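Long-range contacts in ATP-dependent DNA helicase PIF1 (Candida albicans, PDB 7OTJ), which probably couples ATP hydrolysis to 5'-3' translocation along DNA, unwinding duplexes, forked RNA-DNA hybrids and G-quadruplexes to keep the nuclear and mitochondrial genomes stable: residues 19-25 / 180-186; 143-147 / 505-509; 402-408 / 441-445. One frame throughout, in Å; residues are numbered along the deposited sequence.

Contact 1: 19-25 / 180-186; sequences VSLFYTG and IQRTITL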
loop_
_atom_site.group_PDB
_atom_site.type_symbol
_atom_site.label_atom_id
_atom_site.label_comp_id
_atom_site.label_asym_id
_atom_site.label_seq_id
_atom_site.Cartn_x
_atom_site.Cartn_y
_atom_site.Cartn_z
ATOM N N VAL A 19 7.172 6.871 -24.070
ATOM C CA VAL A 19 6.778 5.497 -24.352
ATOM C C VAL A 19 5.996 4.930 -23.176
ATOM O O VAL A 19 6.398 5.075 -22.014
ATOM C CB VAL A 19 8.013 4.635 -24.656
ATOM C CG1 VAL A 19 7.589 3.217 -25.008
ATOM C CG2 VAL A 19 8.828 5.258 -25.775
ATOM N N SER A 20 4.885 4.263 -23.475
ATOM C CA SER A 20 4.163 3.501 -22.469
ATOM C C SER A 20 4.905 2.197 -22.219
ATOM O O SER A 20 5.197 1.448 -23.158
ATOM C CB SER A 20 2.729 3.234 -22.921
ATOM O OG SER A 20 1.940 4.406 -22.812
ATOM N N LEU A 21 5.240 1.937 -20.959
ATOM C CA LEU A 21 6.097 0.800 -20.681
ATOM C C LEU A 21 5.817 0.235 -19.298
ATOM O O LEU A 21 5.192 0.875 -18.444
ATOM C CB LEU A 21 7.577 1.184 -20.813
ATOM C CG LEU A 21 8.172 2.314 -19.970
ATOM C CD1 LEU A 21 8.472 1.863 -18.528
ATOM C CD2 LEU A 21 9.439 2.815 -20.645
ATOM N N PHE A 22 6.316 -0.978 -19.097
ATOM C CA PHE A 22 6.332 -1.662 -17.815
ATOM C C PHE A 22 7.780 -1.974 -17.477
ATOM O O PHE A 22 8.503 -2.536 -18.305
ATOM C CB PHE A 22 5.488 -2.936 -17.886
ATOM C CG PHE A 22 5.785 -3.948 -16.809
ATOM C CD1 PHE A 22 5.563 -3.662 -15.471
ATOM C CD2 PHE A 22 6.241 -5.212 -17.147
ATOM C CE1 PHE A 22 5.815 -4.607 -14.495
ATOM C CE2 PHE A 22 6.491 -6.158 -16.181
ATOM C CZ PHE A 22 6.276 -5.861 -14.853
ATOM N N TYR A 23 8.225 -1.577 -16.294
ATOM C CA TYR A 23 9.568 -1.930 -15.869
ATOM C C TYR A 23 9.495 -2.728 -14.575
ATOM O O TYR A 23 8.673 -2.444 -13.695
ATOM C CB TYR A 23 10.478 -0.703 -15.749
ATOM C CG TYR A 23 10.224 0.245 -14.607
ATOM C CD1 TYR A 23 10.935 0.133 -13.418
ATOM C CD2 TYR A 23 9.319 1.292 -14.734
ATOM C CE1 TYR A 23 10.731 1.020 -12.377
ATOM C CE2 TYR A 23 9.108 2.184 -13.694
ATOM C CZ TYR A 23 9.819 2.043 -12.520
ATOM O OH TYR A 23 9.618 2.924 -11.480
ATOM N N THR A 24 10.309 -3.780 -14.512
ATOM C CA THR A 24 10.205 -4.766 -13.449
ATOM C C THR A 24 11.564 -5.098 -12.842
ATOM O O THR A 24 12.586 -4.500 -13.204
ATOM C CB THR A 24 9.531 -6.028 -13.995
ATOM O OG1 THR A 24 9.064 -6.838 -12.911
ATOM C CG2 THR A 24 10.490 -6.822 -14.872
ATOM N N GLY A 25 11.581 -6.055 -11.932
ATOM C CA GLY A 25 12.783 -6.455 -11.228
ATOM C C GLY A 25 12.423 -7.024 -9.877
ATOM O O GLY A 25 11.334 -6.805 -9.352
ATOM N N ILE A 180 1.314 -1.463 -23.355
ATOM C CA ILE A 180 2.713 -1.628 -22.962
ATOM C C ILE A 180 3.553 -1.839 -24.212
ATOM O O ILE A 180 3.330 -2.781 -24.980
ATOM C CB ILE A 180 2.867 -2.795 -21.977
ATOM C CG1 ILE A 180 2.105 -2.507 -20.686
ATOM C CG2 ILE A 180 4.337 -3.081 -21.685
ATOM C CD1 ILE A 180 2.559 -1.249 -19.985
ATOM N N GLN A 181 4.500 -0.938 -24.446
ATOM C CA GLN A 181 5.337 -1.011 -25.634
ATOM C C GLN A 181 6.720 -1.583 -25.362
ATOM O O GLN A 181 7.393 -2.016 -26.304
ATOM C CB GLN A 181 5.482 0.377 -26.263
ATOM C CG GLN A 181 4.158 1.080 -26.484
ATOM C CD GLN A 181 4.340 2.450 -27.096
ATOM O OE1 GLN A 181 4.369 3.462 -26.390
ATOM N NE2 GLN A 181 4.478 2.490 -28.419
ATOM N N ARG A 182 7.159 -1.591 -24.109
ATOM C CA ARG A 182 8.517 -1.987 -23.785
ATOM C C ARG A 182 8.529 -2.496 -22.355
ATOM O O ARG A 182 7.763 -2.028 -21.509
ATOM C CB ARG A 182 9.498 -0.817 -23.955
ATOM C CG ARG A 182 10.937 -1.236 -24.212
ATOM C CD ARG A 182 11.931 -0.148 -23.806
ATOM N NE ARG A 182 13.259 -0.363 -24.371
ATOM C CZ ARG A 182 14.101 -1.316 -23.989
ATOM N NH1 ARG A 182 13.776 -2.193 -23.052
ATOM N NH2 ARG A 182 15.295 -1.396 -24.568
ATOM N N THR A 183 9.367 -3.494 -22.108
ATOM C CA THR A 183 9.589 -4.021 -20.771
ATOM C C THR A 183 11.072 -3.928 -20.452
ATOM O O THR A 183 11.908 -4.407 -21.224
ATOM C CB THR A 183 9.092 -5.463 -20.651
ATOM O OG1 THR A 183 7.686 -5.502 -20.929
ATOM C CG2 THR A 183 9.337 -6.007 -19.237
ATOM N N ILE A 184 11.393 -3.316 -19.315
ATOM C CA ILE A 184 12.769 -3.146 -18.868
ATOM C C ILE A 184 12.898 -3.791 -17.497
ATOM O O ILE A 184 11.999 -3.671 -16.659
ATOM C CB ILE A 184 13.179 -1.659 -18.812
ATOM C CG1 ILE A 184 12.883 -0.969 -20.145
ATOM C CG2 ILE A 184 14.650 -1.527 -18.468
ATOM C CD1 ILE A 184 13.082 0.531 -20.115
ATOM N N THR A 185 14.007 -4.491 -17.280
ATOM C CA THR A 185 14.243 -5.242 -16.053
ATOM C C THR A 185 15.425 -4.638 -15.308
ATOM O O THR A 185 16.540 -4.593 -15.839
ATOM C CB THR A 185 14.494 -6.720 -16.358
ATOM O OG1 THR A 185 13.314 -7.285 -16.949
ATOM C CG2 THR A 185 14.850 -7.488 -15.072
ATOM N N LEU A 186 15.167 -4.138 -14.102
ATOM C CA LEU A 186 16.232 -3.783 -13.175
ATOM C C LEU A 186 16.796 -5.045 -12.528
ATOM O O LEU A 186 16.045 -5.933 -12.113
ATOM C CB LEU A 186 15.704 -2.835 -12.099
ATOM C CG LEU A 186 15.283 -1.428 -12.509
ATOM C CD1 LEU A 186 14.814 -0.647 -11.292
ATOM C CD2 LEU A 186 16.436 -0.716 -13.185
#
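F22 and T24 exchange backbone hydrogen bonds with residues 182-186 at one margin of the parallel sheet of a P-loop NTPase domain, the first of the two RecA-like domains of the helicase. Strand 21-25 runs parallel to the outermost strand, 182-186, and leads into the Walker A loop at G25. F22 brackets T183, taking R182 O with its N-H and giving its O to I184 N. T24 brackets T185 in the same way, its N lying 2.7 Å from I184 O and its O 2.8 Å from L186 N.

One face of the pair carries L21, Y23, I184 and L186, which pack against helices 6-16 and 31-45. On the other, F22 and T183 lie side by side, F22 CD2 3.8 Å from T183 CG2, while W176 meets the F22 ring edge-to-face. I180, just after helix 174-179, adds its CG2 against F22 CB.

At the N-terminal end of the strand pair, Q181 curls round the backbone of S20. Its CB sits 3.3 Å from S20 O, the same oxygen that accepts the Q181 N-H, and CG stays close to that carbonyl. With CG anti to the carbonyl carbon (chi1 -51°) and the chain extended beyond it, the amide carbon CD comes beside V19 CG1, 3.9 Å away. The tip then turns back to the main chain, so that S20 is gripped at both its N and its O. S20 N donates to Q181 OE1 over 3.1 Å, in the carbonyl plane and on a lone pair.

Contact 2: 143-147 / 505-509; sequences GDFYQ and VIEFY. With ALF (tetrafluoroaluminate ion), chain F.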
loop_
_atom_site.group_PDB
_atom_site.type_symbol
_atom_site.label_atom_id
_atom_site.label_comp_id
_atom_site.label_asym_id
_atom_site.label_seq_id
_atom_site.Cartn_x
_atom_site.Cartn_y
_atom_site.Cartn_z
ATOM N N GLY A 143 6.363 -2.940 -11.112
ATOM C CA GLY A 143 6.143 -3.954 -10.098
ATOM C C GLY A 143 6.851 -5.251 -10.451
ATOM O O GLY A 143 7.787 -5.271 -11.250
ATOM N N ASP A 144 6.369 -6.330 -9.837
ATOM C CA ASP A 144 7.032 -7.629 -9.902
ATOM C C ASP A 144 5.945 -8.689 -9.814
ATOM O O ASP A 144 5.299 -8.819 -8.770
ATOM C CB ASP A 144 8.053 -7.772 -8.771
ATOM C CG ASP A 144 8.789 -9.109 -8.797
ATOM O OD1 ASP A 144 8.701 -9.835 -9.815
ATOM O OD2 ASP A 144 9.459 -9.439 -7.787
ATOM N N PHE A 145 5.713 -9.418 -10.909
ATOM C CA PHE A 145 4.630 -10.393 -10.902
ATOM C C PHE A 145 4.959 -11.658 -10.106
ATOM O O PHE A 145 4.056 -12.472 -9.884
ATOM C CB PHE A 145 4.223 -10.752 -12.337
ATOM C CG PHE A 145 3.477 -9.647 -13.049
ATOM C CD1 PHE A 145 2.164 -9.344 -12.714
ATOM C CD2 PHE A 145 4.087 -8.912 -14.056
ATOM C CE1 PHE A 145 1.477 -8.330 -13.366
ATOM C CE2 PHE A 145 3.404 -7.899 -14.710
ATOM C CZ PHE A 145 2.100 -7.605 -14.367
ATOM N N TYR A 146 6.209 -11.844 -9.663
ATOM C CA TYR A 146 6.506 -12.910 -8.706
ATOM C C TYR A 146 6.030 -12.564 -7.302
ATOM O O TYR A 146 6.092 -13.418 -6.410
ATOM C CB TYR A 146 8.011 -13.221 -8.674
ATOM C CG TYR A 146 8.469 -14.154 -9.774
ATOM C CD1 TYR A 146 7.818 -15.355 -10.002
ATOM C CD2 TYR A 146 9.541 -13.823 -10.595
ATOM C CE1 TYR A 146 8.225 -16.212 -11.009
ATOM C CE2 TYR A 146 9.954 -14.670 -11.608
ATOM C CZ TYR A 146 9.289 -15.864 -11.811
ATOM O OH TYR A 146 9.685 -16.720 -12.815
ATOM N N GLN A 147 5.563 -11.340 -7.096
ATOM C CA GLN A 147 5.000 -10.884 -5.838
ATOM C C GLN A 147 3.490 -11.142 -5.866
ATOM O O GLN A 147 2.995 -11.912 -6.693
ATOM C CB GLN A 147 5.413 -9.434 -5.589
ATOM C CG GLN A 147 6.947 -9.284 -5.488
ATOM C CD GLN A 147 7.406 -7.960 -4.897
ATOM O OE1 GLN A 147 6.667 -7.300 -4.170
ATOM N NE2 GLN A 147 8.638 -7.572 -5.203
ATOM N N VAL A 505 2.821 -16.665 -14.229
ATOM C CA VAL A 505 3.876 -15.696 -13.951
ATOM C C VAL A 505 5.216 -16.211 -14.458
ATOM O O VAL A 505 5.998 -15.464 -15.058
ATOM C CB VAL A 505 3.934 -15.386 -12.443
ATOM C CG1 VAL A 505 5.120 -14.485 -12.132
ATOM C CG2 VAL A 505 2.639 -14.755 -11.965
ATOM N N ILE A 506 5.504 -17.494 -14.221
ATOM C CA ILE A 506 6.784 -18.067 -14.631
ATOM C C ILE A 506 6.928 -18.044 -16.149
ATOM O O ILE A 506 7.995 -17.707 -16.677
ATOM C CB ILE A 506 6.948 -19.487 -14.057
ATOM C CG1 ILE A 506 6.695 -19.482 -12.548
ATOM C CG2 ILE A 506 8.345 -20.003 -14.329
ATOM C CD1 ILE A 506 6.909 -20.830 -11.883
ATOM N N GLU A 507 5.873 -18.434 -16.875
ATOM C CA GLU A 507 5.923 -18.394 -18.338
ATOM C C GLU A 507 6.041 -16.967 -18.864
ATOM O O GLU A 507 6.654 -16.747 -19.916
ATOM C CB GLU A 507 4.700 -19.092 -18.941
ATOM C CG GLU A 507 3.381 -18.371 -18.732
ATOM C CD GLU A 507 2.213 -19.107 -19.361
ATOM O OE1 GLU A 507 2.407 -20.258 -19.806
ATOM O OE2 GLU A 507 1.103 -18.535 -19.408
ATOM N N PHE A 508 5.450 -15.996 -18.162
ATOM C CA PHE A 508 5.612 -14.593 -18.532
ATOM C C PHE A 508 7.084 -14.201 -18.560
ATOM O O PHE A 508 7.580 -13.696 -19.573
ATOM C CB PHE A 508 4.828 -13.703 -17.563
ATOM C CG PHE A 508 5.073 -12.225 -17.742
ATOM C CD1 PHE A 508 4.399 -11.505 -18.717
ATOM C CD2 PHE A 508 5.964 -11.548 -16.915
ATOM C CE1 PHE A 508 4.618 -10.146 -18.874
ATOM C CE2 PHE A 508 6.188 -10.185 -17.076
ATOM C CZ PHE A 508 5.508 -9.486 -18.058
ATOM N N TYR A 509 7.805 -14.437 -17.457
ATOM C CA TYR A 509 9.191 -13.986 -17.389
ATOM C C TYR A 509 10.121 -14.817 -18.261
ATOM O O TYR A 509 11.167 -14.309 -18.679
ATOM C CB TYR A 509 9.694 -13.995 -15.941
ATOM C CG TYR A 509 9.217 -12.812 -15.125
ATOM C CD1 TYR A 509 9.649 -11.525 -15.417
ATOM C CD2 TYR A 509 8.331 -12.980 -14.066
ATOM C CE1 TYR A 509 9.209 -10.436 -14.682
ATOM C CE2 TYR A 509 7.886 -11.895 -13.326
ATOM C CZ TYR A 509 8.329 -10.624 -13.641
ATOM O OH TYR A 509 7.894 -9.536 -12.916
HETATM AL AL ALF F . 9.342 -3.992 -3.657
HETATM F F1 ALF F . 8.210 -2.814 -4.366
HETATM F F2 ALF F . 10.480 -5.163 -2.933
HETATM F F3 ALF F . 9.542 -4.705 -5.281
HETATM F F4 ALF F . 9.213 -3.239 -2.043
HETATM O O HOH W 1 7.255 -5.196 -3.399
#
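Y509 reaches across from helix 503-511 and accepts the F145 N-H on its OH (F145 N to Y509 OH 3.0 Å), the donor lying in the plane of the Y509 ring at its edge. With CG anti to the carbonyl carbon (chi1 -78°), the Y509 ring also comes alongside Y146. The two tyrosines point opposite ways, their rings 21° from parallel but displaced, with little overlap, and Y146 CE2 is 3.4 Å from Y509 CD2. V505 wedges CG1 between F145 CB and Y146 CD1, and I506 CG1 meets the edge of the Y146 ring. F145 turns its own edge to the face of F508 in a T-shaped pair with centroids 5.4 Å apart, and F171 touches both rings.

Behind this shell, D144 shapes the loop. Its OD1 accepts Y146 N from above the carboxylate plane, closing an Asx turn within the type I beta turn of 144-147. OD2 offers its anti lone pair to Q147 NE2, 3.3 Å away, and forms a salt bridge with R206. The Y509 hydroxyl has a second partner in T24 OG1.

Held by D144, the Q147 amide also donates from NE2 to F3 of the tetrafluoroaluminate, over 3.0 Å, alongside K31, R191 and R482. A GD-x-x-Q loop meeting a mimic of the gamma-phosphate in transfer is characteristic of motif III in superfamily 1 helicases.

Contact 3: 402-408 / 441-445; sequences KYPLVKF and QFPLI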
loop_
_atom_site.group_PDB
_atom_site.type_symbol
_atom_site.label_atom_id
_atom_site.label_comp_id
_atom_site.label_asym_id
_atom_site.label_seq_id
_atom_site.Cartn_x
_atom_site.Cartn_y
_atom_site.Cartn_z
ATOM N N LYS A 402 -10.362 13.486 25.860
ATOM C CA LYS A 402 -8.906 13.343 25.897
ATOM C C LYS A 402 -8.336 12.978 24.534
ATOM O O LYS A 402 -8.817 12.043 23.886
ATOM C CB LYS A 402 -8.490 12.275 26.916
ATOM C CG LYS A 402 -8.455 12.758 28.353
ATOM C CD LYS A 402 -8.270 11.582 29.298
ATOM C CE LYS A 402 -8.080 12.032 30.737
ATOM N NZ LYS A 402 -6.757 12.675 30.962
ATOM N N TYR A 403 -7.262 13.724 24.100
ATOM C CA TYR A 403 -6.640 13.327 22.846
ATOM C C TYR A 403 -5.329 12.582 23.087
ATOM O O TYR A 403 -4.617 12.858 24.058
ATOM C CB TYR A 403 -6.366 14.549 21.963
ATOM C CG TYR A 403 -7.611 15.230 21.436
ATOM C CD1 TYR A 403 -8.874 14.694 21.658
ATOM C CD2 TYR A 403 -7.519 16.405 20.705
ATOM C CE1 TYR A 403 -10.008 15.315 21.172
ATOM C CE2 TYR A 403 -8.644 17.032 20.216
ATOM C CZ TYR A 403 -9.885 16.486 20.452
ATOM O OH TYR A 403 -10.999 17.119 19.959
ATOM N N PRO A 404 -4.996 11.617 22.227
ATOM C CA PRO A 404 -3.686 10.959 22.322
ATOM C C PRO A 404 -2.543 11.904 21.985
ATOM O O PRO A 404 -2.635 12.723 21.068
ATOM C CB PRO A 404 -3.782 9.821 21.295
ATOM C CG PRO A 404 -5.240 9.612 21.085
ATOM C CD PRO A 404 -5.865 10.966 21.233
ATOM N N LEU A 405 -1.451 11.766 22.731
ATOM C CA LEU A 405 -0.199 12.461 22.446
ATOM C C LEU A 405 0.748 11.456 21.803
ATOM O O LEU A 405 1.155 10.482 22.443
ATOM C CB LEU A 405 0.401 13.046 23.720
ATOM C CG LEU A 405 1.675 13.866 23.534
ATOM C CD1 LEU A 405 1.405 15.042 22.612
ATOM C CD2 LEU A 405 2.193 14.340 24.878
ATOM N N VAL A 406 1.100 11.689 20.540
ATOM C CA VAL A 406 1.811 10.702 19.736
ATOM C C VAL A 406 3.065 11.333 19.145
ATOM O O VAL A 406 3.012 12.436 18.590
ATOM C CB VAL A 406 0.918 10.127 18.621
ATOM C CG1 VAL A 406 1.657 9.038 17.867
ATOM C CG2 VAL A 406 -0.377 9.578 19.209
ATOM N N LYS A 407 4.185 10.622 19.258
ATOM C CA LYS A 407 5.464 11.030 18.690
ATOM C C LYS A 407 5.711 10.221 17.422
ATOM O O LYS A 407 5.821 8.993 17.482
ATOM C CB LYS A 407 6.594 10.809 19.697
ATOM C CG LYS A 407 7.985 11.056 19.140
ATOM C CD LYS A 407 9.056 10.376 19.986
ATOM C CE LYS A 407 8.934 8.857 19.932
ATOM N NZ LYS A 407 9.029 8.311 18.544
ATOM N N PHE A 408 5.828 10.909 16.289
ATOM C CA PHE A 408 5.841 10.280 14.971
ATOM C C PHE A 408 7.242 10.348 14.372
ATOM O O PHE A 408 7.807 11.439 14.228
ATOM C CB PHE A 408 4.843 10.959 14.031
ATOM C CG PHE A 408 3.404 10.593 14.282
ATOM C CD1 PHE A 408 2.921 9.343 13.931
ATOM C CD2 PHE A 408 2.523 11.512 14.834
ATOM C CE1 PHE A 408 1.596 9.006 14.146
ATOM C CE2 PHE A 408 1.195 11.181 15.051
ATOM C CZ PHE A 408 0.732 9.928 14.704
ATOM N N GLN A 441 -13.331 9.462 14.142
ATOM C CA GLN A 441 -12.394 8.688 14.939
ATOM C C GLN A 441 -11.031 9.348 14.822
ATOM O O GLN A 441 -10.755 10.069 13.861
ATOM C CB GLN A 441 -12.341 7.230 14.464
ATOM C CG GLN A 441 -11.384 6.324 15.235
ATOM C CD GLN A 441 -11.824 6.091 16.666
ATOM O OE1 GLN A 441 -11.609 6.931 17.542
ATOM N NE2 GLN A 441 -12.448 4.944 16.910
ATOM N N PHE A 442 -10.185 9.103 15.811
ATOM C CA PHE A 442 -8.797 9.507 15.693
ATOM C C PHE A 442 -8.133 8.718 14.568
ATOM O O PHE A 442 -8.382 7.516 14.420
ATOM C CB PHE A 442 -8.056 9.281 17.008
ATOM C CG PHE A 442 -8.611 10.078 18.150
ATOM C CD1 PHE A 442 -8.144 11.355 18.410
ATOM C CD2 PHE A 442 -9.615 9.561 18.950
ATOM C CE1 PHE A 442 -8.659 12.095 19.451
ATOM C CE2 PHE A 442 -10.135 10.297 19.992
ATOM C CZ PHE A 442 -9.656 11.566 20.245
ATOM N N PRO A 443 -7.300 9.358 13.755
ATOM C CA PRO A 443 -6.686 8.667 12.607
ATOM C C PRO A 443 -5.505 7.792 13.012
ATOM O O PRO A 443 -4.368 7.992 12.573
ATOM C CB PRO A 443 -6.269 9.838 11.710
ATOM C CG PRO A 443 -5.945 10.920 12.678
ATOM C CD PRO A 443 -6.948 10.788 13.793
ATOM N N LEU A 444 -5.777 6.777 13.833
ATOM C CA LEU A 444 -4.724 5.916 14.351
ATOM C C LEU A 444 -5.197 4.472 14.379
ATOM O O LEU A 444 -6.378 4.197 14.608
ATOM C CB LEU A 444 -4.297 6.340 15.766
ATOM C CG LEU A 444 -3.735 7.748 15.969
ATOM C CD1 LEU A 444 -3.568 8.046 17.451
ATOM C CD2 LEU A 444 -2.415 7.913 15.235
ATOM N N ILE A 445 -4.266 3.559 14.113
ATOM C CA ILE A 445 -4.451 2.128 14.303
ATOM C C ILE A 445 -3.217 1.598 15.018
ATOM O O ILE A 445 -2.106 2.096 14.817
ATOM C CB ILE A 445 -4.679 1.376 12.973
ATOM C CG1 ILE A 445 -3.521 1.632 12.014
ATOM C CG2 ILE A 445 -6.015 1.768 12.348
ATOM C CD1 ILE A 445 -3.589 0.798 10.773
#
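F442 and Y403 have the nearest CA atoms here, 8.4 Å apart, so segments 402-408 and 441-445 face each other through their side chains, without backbone pairing, within an antiparallel sheet. Strand 404-409 is paired with 310-316 and 416-420, whereas strand 435-446 is paired with 259-267, 294-297 and 424-429. Such a sheet is consistent with the SH3-like 2B domain of Pif1 helicases.

F442 carries one end of the contact. Its edge points at the face of Y403 in an offset edge-to-face pair, the planes 75° apart and the centroids separated by 5.3 Å. Y403 CD1 lies near the plane of the F442 ring, closest to CE1. P404, the next residue, covers one face of that ring: its CD stands 3.9 Å from the centroid, displaced toward the rim, in a CH-pi contact. Consecutive residues therefore hold F442 at an edge and over a face, and Y261 meets the same ring.

L444 carries the other end. An inverse gamma turn centred on P443, closed by L444 N donating to F442 O, separates F442 and L444, and both point their CB toward segment 402-408. With CG anti to the carbonyl carbon (chi1 -60°), the leucine divides its two methyls. CD1 meets V406 CG2 tip to tip at 4.0 Å and also approaches P404 CB, while CD2 comes to the edge of the F408 ring, 3.8 Å from CZ. L287 of strand 286-289, which pairs with 259-267, touches both F442 and L444.

No hydrogen bond links the two segments. Aromatic, CH-pi and methyl contacts join buried groups, so cohesion here probably rests on shape fit and the burial of apolar surface.

Contacts 1 and 2 adjoin in the nucleotide-binding half of the chain, with centres 13 Å apart. T24 joins them: its OG1 lies 2.6 Å from G143 O and also reaches the hydroxyl of Y509, tying the strand before the P-loop to the loop after strand 138-143 and to the C-terminal helix. F22 CZ also packs on F145 CE2 at 3.5 Å. Both contacts border the active site: L186 of contact 1 comes within about 6 Å of ADP by its side chain, and Q147 of contact 2 binds the tetrafluoroaluminate directly. Contact 3 lies across the chain's centre, about 40 Å from either by centres, away from the nucleotide.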